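PDB 4REL: UDP-glucose:anthocyanidin 3-O-glucosyltransferase from Clitoria ternatea, which is a UDP-glycosyltransferase-family protein of the two-domain GT-B fold, here with 3,5,7-trihydroxy-2-(4-hydroxyphenyl)-4H-chromen-4-one bound. Local coordinates for residues N137-L142 with E216-L221; K172-D177 with A371-Q376. All blocks are in the same frame, centred on the assembly; numbering follows the deposited sequence.

Contact 1: residues N137-L142 with E216-L221; sequences NVSCSL and ELDPPL. With KMP (3,5,7-trihydroxy-2-(4-hydroxyphenyl)-4H-chromen-4-one), chain B.
The hydroxyl of Ser139 gives the one hydrogen bond between N137-L142 and E216-L221: OG donates to OD1 of Asp218 at 2.6 Å. It meets that oxygen on the syn side, 19° out of the carboxylate plane. Ser139 OG stands between its own backbone N and carbonyl carbon (chi1 57°), a setting that turns the hydroxyl toward the acid. Serine suits a place where a small donor must fit against a buried carboxylate, and the other oxygen of that group, Asp218 OD2, is bonded to the hydroxyl of Tyr235, so both oxygens of the acid have a partner.

In this GT-B protein the two segments follow neighbouring parallel strands of one sheet. Residues 137-142 come after strand 131-135; the segment 216-221 comes after strand 208-211 and leads into helix 220-229, where Pro219 holds the N-cap position. The contact thus ties together two adjacent strand-to-helix connections.

Apolar packing is limited to Cys140, whose SG lies 3.9 Å from CD of Pro219.

Within 137-142 polar groups secure the turn. Val138 O accepts from N and OG of Ser141, the hydroxyl at 2.8 Å and in the carbonyl plane, and also from the indole N-H of Trp135; Asp367 is a second partner of the hydroxyl. Asn137 ND2 approaches O13 of KMP to 2.9 Å, which makes Asn137 part of the ligand pocket.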
ATOM      1  N   ASN A 137       3.017   0.944  -3.650  1.00 11.14           N
ATOM      2  CA  ASN A 137       3.622   1.327  -2.381  1.00 11.60           C
ATOM      3  C   ASN A 137       3.545   2.822  -2.192  1.00 11.91           C
ATOM      4  O   ASN A 137       2.839   3.506  -2.934  1.00 18.14           O
ATOM      5  CB  ASN A 137       5.061   0.836  -2.369  1.00 10.32           C
ATOM      6  CG  ASN A 137       5.181  -0.508  -3.047  1.00 21.88           C
ATOM      7  OD1 ASN A 137       5.809  -0.646  -4.107  1.00 20.13           O
ATOM      8  ND2 ASN A 137       4.504  -1.498  -2.477  1.00 12.75           N
ATOM      9  N   VAL A 138       4.237   3.340  -1.186  1.00 11.98           N
ATOM     10  CA  VAL A 138       4.264   4.776  -0.993  1.00  8.06           C
ATOM     11  C   VAL A 138       4.901   5.397  -2.228  1.00 10.20           C
ATOM     12  O   VAL A 138       6.013   5.039  -2.614  1.00  8.98           O
ATOM     13  CB  VAL A 138       5.013   5.150   0.302  1.00 10.08           C
ATOM     14  CG1 VAL A 138       4.998   6.662   0.512  1.00 12.64           C
ATOM     15  CG2 VAL A 138       4.347   4.453   1.475  1.00 12.84           C
ATOM     16  N   SER A 139       4.166   6.294  -2.876  1.00 10.61           N
ATOM     17  CA  SER A 139       4.618   6.890  -4.131  1.00 12.72           C
ATOM     18  C   SER A 139       6.029   7.469  -4.007  1.00 13.21           C
ATOM     19  O   SER A 139       6.906   7.170  -4.816  1.00 11.89           O
ATOM     20  CB  SER A 139       3.640   7.987  -4.572  1.00 15.97           C
ATOM     21  OG  SER A 139       3.503   8.968  -3.552  1.00 17.30           O
ATOM     22  N   CYS A 140       6.252   8.262  -2.963  1.00 15.56           N
ATOM     23  CA  CYS A 140       7.537   8.936  -2.764  1.00 14.67           C
ATOM     24  C   CYS A 140       8.748   8.009  -2.625  1.00 21.58           C
ATOM     25  O   CYS A 140       9.875   8.412  -2.916  1.00 20.61           O
ATOM     26  CB  CYS A 140       7.462   9.915  -1.578  1.00 15.24           C
ATOM     27  SG  CYS A 140       6.341  11.299  -1.891  1.00 20.06           S
ATOM     28  N   SER A 141       8.531   6.766  -2.209  1.00 14.47           N
ATOM     29  CA  SER A 141       9.666   5.879  -1.981  1.00 10.21           C
ATOM     30  C   SER A 141      10.356   5.486  -3.286  1.00 11.19           C
ATOM     31  O   SER A 141      11.467   4.987  -3.261  1.00 12.59           O
ATOM     32  CB  SER A 141       9.258   4.647  -1.165  1.00 13.80           C
ATOM     33  OG  SER A 141       8.463   3.782  -1.938  1.00 14.37           O
ATOM     34  N   LEU A 142       9.711   5.732  -4.429  1.00 10.48           N
ATOM     35  CA  LEU A 142      10.346   5.463  -5.730  1.00 10.00           C
ATOM     36  C   LEU A 142      11.725   6.109  -5.848  1.00 13.32           C
ATOM     37  O   LEU A 142      12.646   5.532  -6.433  1.00 13.88           O
ATOM     38  CB  LEU A 142       9.468   5.967  -6.884  1.00 10.56           C
ATOM     39  CG  LEU A 142       8.337   5.049  -7.327  1.00 14.54           C
ATOM     40  CD1 LEU A 142       7.424   5.803  -8.278  1.00 17.42           C
ATOM     41  CD2 LEU A 142       8.932   3.818  -7.991  1.00 16.56           C
ATOM     42  N   GLU A 216      -1.476  14.767  -7.853  1.00 15.01           N
ATOM     43  CA  GLU A 216      -1.666  16.089  -7.256  1.00 15.61           C
ATOM     44  C   GLU A 216      -1.210  16.164  -5.799  1.00 18.16           C
ATOM     45  O   GLU A 216      -1.005  17.254  -5.263  1.00 21.30           O
ATOM     46  CB  GLU A 216      -3.140  16.505  -7.386  1.00 19.22           C
ATOM     47  CG  GLU A 216      -3.611  16.739  -8.822  1.00 17.92           C
ATOM     48  CD  GLU A 216      -4.038  15.466  -9.554  1.00 22.09           C
ATOM     49  OE1 GLU A 216      -3.795  14.347  -9.047  1.00 19.76           O
ATOM     50  OE2 GLU A 216      -4.629  15.594 -10.647  1.00 22.45           O
ATOM     51  N   LEU A 217      -1.032  15.011  -5.162  1.00 13.89           N
ATOM     52  CA  LEU A 217      -0.591  14.963  -3.765  1.00 11.72           C
ATOM     53  C   LEU A 217       0.912  14.794  -3.597  1.00 14.84           C
ATOM     54  O   LEU A 217       1.446  15.021  -2.513  1.00 20.79           O
ATOM     55  CB  LEU A 217      -1.297  13.834  -3.003  1.00 15.31           C
ATOM     56  CG  LEU A 217      -2.706  14.078  -2.482  1.00 17.22           C
ATOM     57  CD1 LEU A 217      -3.098  12.947  -1.527  1.00 16.82           C
ATOM     58  CD2 LEU A 217      -2.781  15.415  -1.773  1.00 24.41           C
ATOM     59  N   ASP A 218       1.592  14.353  -4.648  1.00 13.51           N
ATOM     60  CA  ASP A 218       3.039  14.170  -4.579  1.00 11.42           C
ATOM     61  C   ASP A 218       3.727  15.508  -4.816  1.00 11.48           C
ATOM     62  O   ASP A 218       3.207  16.357  -5.543  1.00 14.32           O
ATOM     63  CB  ASP A 218       3.510  13.143  -5.621  1.00 14.52           C
ATOM     64  CG  ASP A 218       3.272  11.710  -5.187  1.00 18.34           C
ATOM     65  OD1 ASP A 218       2.999  11.480  -3.984  1.00 17.04           O
ATOM     66  OD2 ASP A 218       3.356  10.805  -6.050  1.00 22.60           O
ATOM     67  N   PRO A 219       4.906  15.709  -4.202  1.00 14.15           N
ATOM     68  CA  PRO A 219       5.629  16.961  -4.451  1.00 14.26           C
ATOM     69  C   PRO A 219       5.963  17.072  -5.931  1.00 15.07           C
ATOM     70  O   PRO A 219       6.481  16.105  -6.502  1.00 11.97           O
ATOM     71  CB  PRO A 219       6.906  16.794  -3.635  1.00 14.28           C
ATOM     72  CG  PRO A 219       6.527  15.812  -2.544  1.00 16.10           C
ATOM     73  CD  PRO A 219       5.585  14.857  -3.210  1.00 16.66           C
ATOM     74  N   PRO A 220       5.624  18.209  -6.563  1.00 15.13           N
ATOM     75  CA  PRO A 220       5.832  18.375  -8.007  1.00 14.73           C
ATOM     76  C   PRO A 220       7.282  18.127  -8.446  1.00 16.44           C
ATOM     77  O   PRO A 220       7.498  17.587  -9.535  1.00 14.93           O
ATOM     78  CB  PRO A 220       5.430  19.832  -8.253  1.00 17.20           C
ATOM     79  CG  PRO A 220       4.454  20.138  -7.165  1.00 24.61           C
ATOM     80  CD  PRO A 220       4.907  19.351  -5.965  1.00 19.63           C
ATOM     81  N   LEU A 221       8.258  18.506  -7.622  1.00 14.92           N
ATOM     82  CA  LEU A 221       9.663  18.235  -7.949  1.00 15.47           C
ATOM     83  C   LEU A 221      10.000  16.750  -7.924  1.00 14.96           C
ATOM     84  O   LEU A 221      10.801  16.278  -8.730  1.00 16.67           O
ATOM     85  CB  LEU A 221      10.609  18.988  -7.008  1.00 20.26           C
ATOM     86  CG  LEU A 221      11.181  20.289  -7.554  1.00 34.85           C
ATOM     87  CD1 LEU A 221      10.071  21.273  -7.887  1.00 39.06           C
ATOM     88  CD2 LEU A 221      12.168  20.890  -6.561  1.00 34.98           C
TER
HETATM   89  C1  KMP B1001      10.194  -1.298   1.247  1.00 19.06           C
HETATM   90  C2  KMP B1001       8.894  -1.307   0.770  1.00 21.94           C
HETATM   91  C3  KMP B1001       8.054  -2.499   1.016  1.00 18.97           C
HETATM   92  C4  KMP B1001       8.619  -3.639   1.764  1.00 20.39           C
HETATM   93  C5  KMP B1001       9.936  -3.538   2.198  1.00 19.25           C
HETATM   94  C6  KMP B1001      10.698  -2.394   1.944  1.00 19.88           C
HETATM   95  C9  KMP B1001       6.655  -2.564   0.532  1.00 24.66           C
HETATM   96  C10 KMP B1001       5.886  -3.796   0.821  1.00 23.50           C
HETATM   97  C11 KMP B1001       6.556  -4.900   1.584  1.00 23.32           C
HETATM   98  C14 KMP B1001       5.853  -6.177   1.922  1.00 25.63           C
HETATM   99  C15 KMP B1001       4.644  -6.539   1.331  1.00 29.35           C
HETATM  100  C16 KMP B1001       4.021  -7.730   1.672  1.00 32.35           C
HETATM  101  C17 KMP B1001       4.600  -8.569   2.611  1.00 33.15           C
HETATM  102  C18 KMP B1001       5.806  -8.218   3.204  1.00 32.06           C
HETATM  103  C19 KMP B1001       6.429  -7.027   2.857  1.00 27.69           C
HETATM  104  O12 KMP B1001       7.863  -4.761   2.010  1.00 22.88           O
HETATM  105  O13 KMP B1001       6.153  -1.604  -0.100  1.00 26.23           O
HETATM  106  O24 KMP B1001       3.981  -9.736   2.945  1.00 37.97           O
HETATM  107  O27 KMP B1001       4.596  -3.865   0.390  1.00 23.83           O
HETATM  108  O29 KMP B1001      11.983  -2.351   2.394  1.00 21.39           O
HETATM  109  O30 KMP B1001       8.382  -0.247   0.086  1.00 26.17           O

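Contact 2: residues K172-D177 with A371-Q376; sequences KLRVED and AARVIQ
A salt-bridge network here bridges the two Rossmann-like domains of the GT-B fold. The loop K172-D177, which ends in a 3-10 turn, lies between strands 131-135 and 208-211 of the seven-stranded sheet, whereas helix 368-378 lies between strands 359-361 and 382-384 of the six-stranded one. Arg373 on that helix is the network's centre and grips Asp177 side-on. Its NE donates to OD2 of Asp177 at 2.7 Å, with an N-H...O angle of 161°. Arg373 NH2 reaches Asp177 OD1 at 3.0 Å. Both acceptors lie near the guanidinium plane, although the carboxylate itself is turned 37° from it. The Arg373 chain leaves CA with CG opposite the backbone N (chi1 -180°) and then bends at chi2 and chi3, which swings the guanidinium round to the acid. Arg373 CG packs on Leu173 CD2 at 3.7 Å; a leucine methyl suits the apolar root of the chain, well short of its charged end.

Asp177 OD2 takes a second bond, from the backbone N of Arg174, and the two donors come from opposite faces of the carboxylate plane. Together these bonds help hold the carboxylate's rotation, and Asp177 N to Arg174 O closes the 3-10 turn.

The guanidinium of Arg174 stacks almost flat on that of Arg373, centres 3.9 Å apart. Acids probably offset the like charges: Arg373 NH1 is also paired with Asp377, while Glu176, itself salt-bridged to Lys388, makes only a long approach to Arg373 NH2. The extended Arg174 chain puts its NH1 3.0 Å from Glu176 OE2, which lies in the guanidinium plane yet is met from above the plane of its own carboxylate.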
ATOM      1  N   LYS A 172      12.362  16.819   3.099  1.00 11.58           N
ATOM      2  CA  LYS A 172      11.855  16.561   4.446  1.00 11.06           C
ATOM      3  C   LYS A 172      12.153  15.142   4.936  1.00 13.10           C
ATOM      4  O   LYS A 172      12.103  14.888   6.136  1.00 15.14           O
ATOM      5  CB  LYS A 172      10.354  16.849   4.543  1.00 19.17           C
ATOM      6  CG  LYS A 172       9.992  18.330   4.537  1.00 19.50           C
ATOM      7  CD  LYS A 172      10.556  19.040   5.765  1.00 20.64           C
ATOM      8  CE  LYS A 172      10.256  20.538   5.732  1.00 26.22           C
ATOM      9  NZ  LYS A 172      10.800  21.256   6.936  1.00 33.26           N
ATOM     10  N   LEU A 173      12.449  14.217   4.020  1.00 10.81           N
ATOM     11  CA  LEU A 173      12.778  12.848   4.417  1.00  9.09           C
ATOM     12  C   LEU A 173      14.091  12.843   5.194  1.00 13.21           C
ATOM     13  O   LEU A 173      15.006  13.623   4.893  1.00 16.79           O
ATOM     14  CB  LEU A 173      12.896  11.908   3.200  1.00 10.29           C
ATOM     15  CG  LEU A 173      11.644  11.685   2.354  1.00 11.30           C
ATOM     16  CD1 LEU A 173      11.913  10.628   1.314  1.00 10.03           C
ATOM     17  CD2 LEU A 173      10.510  11.232   3.261  1.00 12.97           C
ATOM     18  N   ARG A 174      14.165  11.989   6.213  1.00 13.45           N
ATOM     19  CA  ARG A 174      15.352  11.905   7.052  1.00 13.45           C
ATOM     20  C   ARG A 174      15.972  10.520   7.022  1.00 13.02           C
ATOM     21  O   ARG A 174      15.324   9.532   6.675  1.00 12.78           O
ATOM     22  CB  ARG A 174      15.006  12.215   8.504  1.00 13.60           C
ATOM     23  CG  ARG A 174      14.362  13.557   8.745  1.00 14.76           C
ATOM     24  CD  ARG A 174      13.968  13.574  10.199  1.00 19.88           C
ATOM     25  NE  ARG A 174      13.339  14.813  10.615  1.00 21.09           N
ATOM     26  CZ  ARG A 174      12.980  15.054  11.873  1.00 31.73           C
ATOM     27  NH1 ARG A 174      13.197  14.134  12.809  1.00 27.30           N
ATOM     28  NH2 ARG A 174      12.413  16.207  12.195  1.00 36.70           N
ATOM     29  N   VAL A 175      17.239  10.466   7.416  1.00 14.69           N
ATOM     30  CA  VAL A 175      17.956   9.220   7.604  1.00 13.03           C
ATOM     31  C   VAL A 175      17.124   8.178   8.361  1.00 14.03           C
ATOM     32  O   VAL A 175      17.036   7.019   7.949  1.00 15.83           O
ATOM     33  CB  VAL A 175      19.279   9.503   8.344  1.00 16.94           C
ATOM     34  CG1 VAL A 175      19.800   8.261   9.038  1.00 17.80           C
ATOM     35  CG2 VAL A 175      20.299  10.052   7.370  1.00 16.81           C
ATOM     36  N   GLU A 176      16.474   8.600   9.442  1.00 11.96           N
ATOM     37  CA  GLU A 176      15.721   7.662  10.278  1.00 13.45           C
ATOM     38  C   GLU A 176      14.468   7.092   9.601  1.00 15.73           C
ATOM     39  O   GLU A 176      13.883   6.112  10.081  1.00 15.99           O
ATOM     40  CB  GLU A 176      15.343   8.319  11.607  1.00 16.17           C
ATOM     41  CG  GLU A 176      14.341   9.447  11.472  1.00 17.49           C
ATOM     42  CD  GLU A 176      14.086  10.159  12.785  1.00 25.93           C
ATOM     43  OE1 GLU A 176      13.603   9.504  13.732  1.00 23.78           O
ATOM     44  OE2 GLU A 176      14.375  11.371  12.868  1.00 27.03           O
ATOM     45  N   ASP A 177      14.061   7.688   8.481  1.00 14.39           N
ATOM     46  CA  ASP A 177      12.875   7.220   7.765  1.00 13.88           C
ATOM     47  C   ASP A 177      13.175   6.112   6.755  1.00 15.27           C
ATOM     48  O   ASP A 177      12.261   5.431   6.295  1.00 12.45           O
ATOM     49  CB  ASP A 177      12.212   8.387   7.027  1.00 13.81           C
ATOM     50  CG  ASP A 177      11.886   9.556   7.940  1.00 12.63           C
ATOM     51  OD1 ASP A 177      11.516   9.320   9.111  1.00 15.61           O
ATOM     52  OD2 ASP A 177      11.989  10.715   7.474  1.00 12.97           O
ATOM     53  N   ALA A 371       6.095   7.101   4.437  1.00  8.71           N
ATOM     54  CA  ALA A 371       4.717   7.558   4.499  1.00 10.88           C
ATOM     55  C   ALA A 371       4.477   8.429   5.723  1.00  8.96           C
ATOM     56  O   ALA A 371       3.841   9.488   5.623  1.00 10.54           O
ATOM     57  CB  ALA A 371       3.753   6.370   4.479  1.00 10.29           C
ATOM     58  N   ALA A 372       4.989   7.989   6.874  1.00  9.92           N
ATOM     59  CA  ALA A 372       4.793   8.719   8.116  1.00 11.22           C
ATOM     60  C   ALA A 372       5.409  10.113   8.003  1.00 11.15           C
ATOM     61  O   ALA A 372       4.808  11.102   8.430  1.00  9.06           O
ATOM     62  CB  ALA A 372       5.393   7.950   9.302  1.00  8.27           C
ATOM     63  N   ARG A 373       6.607  10.193   7.436  1.00 13.42           N
ATOM     64  CA  ARG A 373       7.276  11.484   7.259  1.00 12.09           C
ATOM     65  C   ARG A 373       6.504  12.399   6.305  1.00  9.25           C
ATOM     66  O   ARG A 373       6.386  13.602   6.551  1.00 11.88           O
ATOM     67  CB  ARG A 373       8.715  11.298   6.755  1.00 12.62           C
ATOM     68  CG  ARG A 373       9.488  12.624   6.552  1.00 11.60           C
ATOM     69  CD  ARG A 373       9.737  13.338   7.887  1.00  9.42           C
ATOM     70  NE  ARG A 373      10.419  12.440   8.808  1.00 11.28           N
ATOM     71  CZ  ARG A 373      10.448  12.585  10.128  1.00 13.63           C
ATOM     72  NH1 ARG A 373       9.845  13.618  10.707  1.00 15.40           N
ATOM     73  NH2 ARG A 373      11.083  11.693  10.871  1.00 15.77           N
ATOM     74  N   VAL A 374       6.010  11.843   5.197  1.00  9.67           N
ATOM     75  CA  VAL A 374       5.235  12.638   4.245  1.00  8.65           C
ATOM     76  C   VAL A 374       3.984  13.174   4.941  1.00 11.01           C
ATOM     77  O   VAL A 374       3.639  14.357   4.836  1.00 10.69           O
ATOM     78  CB  VAL A 374       4.863  11.824   2.982  1.00 10.93           C
ATOM     79  CG1 VAL A 374       3.881  12.597   2.106  1.00 12.75           C
ATOM     80  CG2 VAL A 374       6.115  11.472   2.185  1.00 12.59           C
ATOM     81  N   ILE A 375       3.332  12.301   5.697  1.00  9.73           N
ATOM     82  CA  ILE A 375       2.118  12.684   6.411  1.00 12.05           C
ATOM     83  C   ILE A 375       2.377  13.843   7.384  1.00 11.35           C
ATOM     84  O   ILE A 375       1.639  14.828   7.414  1.00 10.98           O
ATOM     85  CB  ILE A 375       1.524  11.468   7.158  1.00 10.93           C
ATOM     86  CG1 ILE A 375       0.796  10.561   6.163  1.00  9.05           C
ATOM     87  CG2 ILE A 375       0.561  11.925   8.241  1.00 11.45           C
ATOM     88  CD1 ILE A 375       0.558   9.137   6.671  1.00 11.48           C
ATOM     89  N   GLN A 376       3.432  13.735   8.181  1.00  9.56           N
ATOM     90  CA  GLN A 376       3.691  14.759   9.184  1.00  9.85           C
ATOM     91  C   GLN A 376       4.298  16.045   8.617  1.00 15.38           C
ATOM     92  O   GLN A 376       3.890  17.143   9.001  1.00 15.01           O
ATOM     93  CB  GLN A 376       4.622  14.236  10.276  1.00  9.17           C
ATOM     94  CG  GLN A 376       4.822  15.239  11.420  1.00 12.53           C
ATOM     95  CD  GLN A 376       5.798  14.754  12.470  1.00 14.24           C
ATOM     96  OE1 GLN A 376       5.421  14.064  13.426  1.00 13.80           O
ATOM     97  NE2 GLN A 376       7.076  15.116  12.300  1.00 13.22           N
TER

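Helix 368-378 connects the two contacts: it carries one side of contact 2, and its Ala371 and Val374 pack on Val138 and Cys140 of contact 1, with Val138 CG2 to Ala371 CB at 3.6 Å. The centres lie about 12 Å apart. Contact 1 is buried and small, stays within the domain of the seven-stranded sheet, and combines a single hydroxyl-carboxylate bond with a little apolar packing. Contact 2 is larger and runs between the domains; it relies on a two-nitrogen arginine-aspartate salt bridge and stacked guanidinium groups, at a partly buried edge where the charges also have partners outside the segments. Its Asp177 side chain is about 11 Å from KMP.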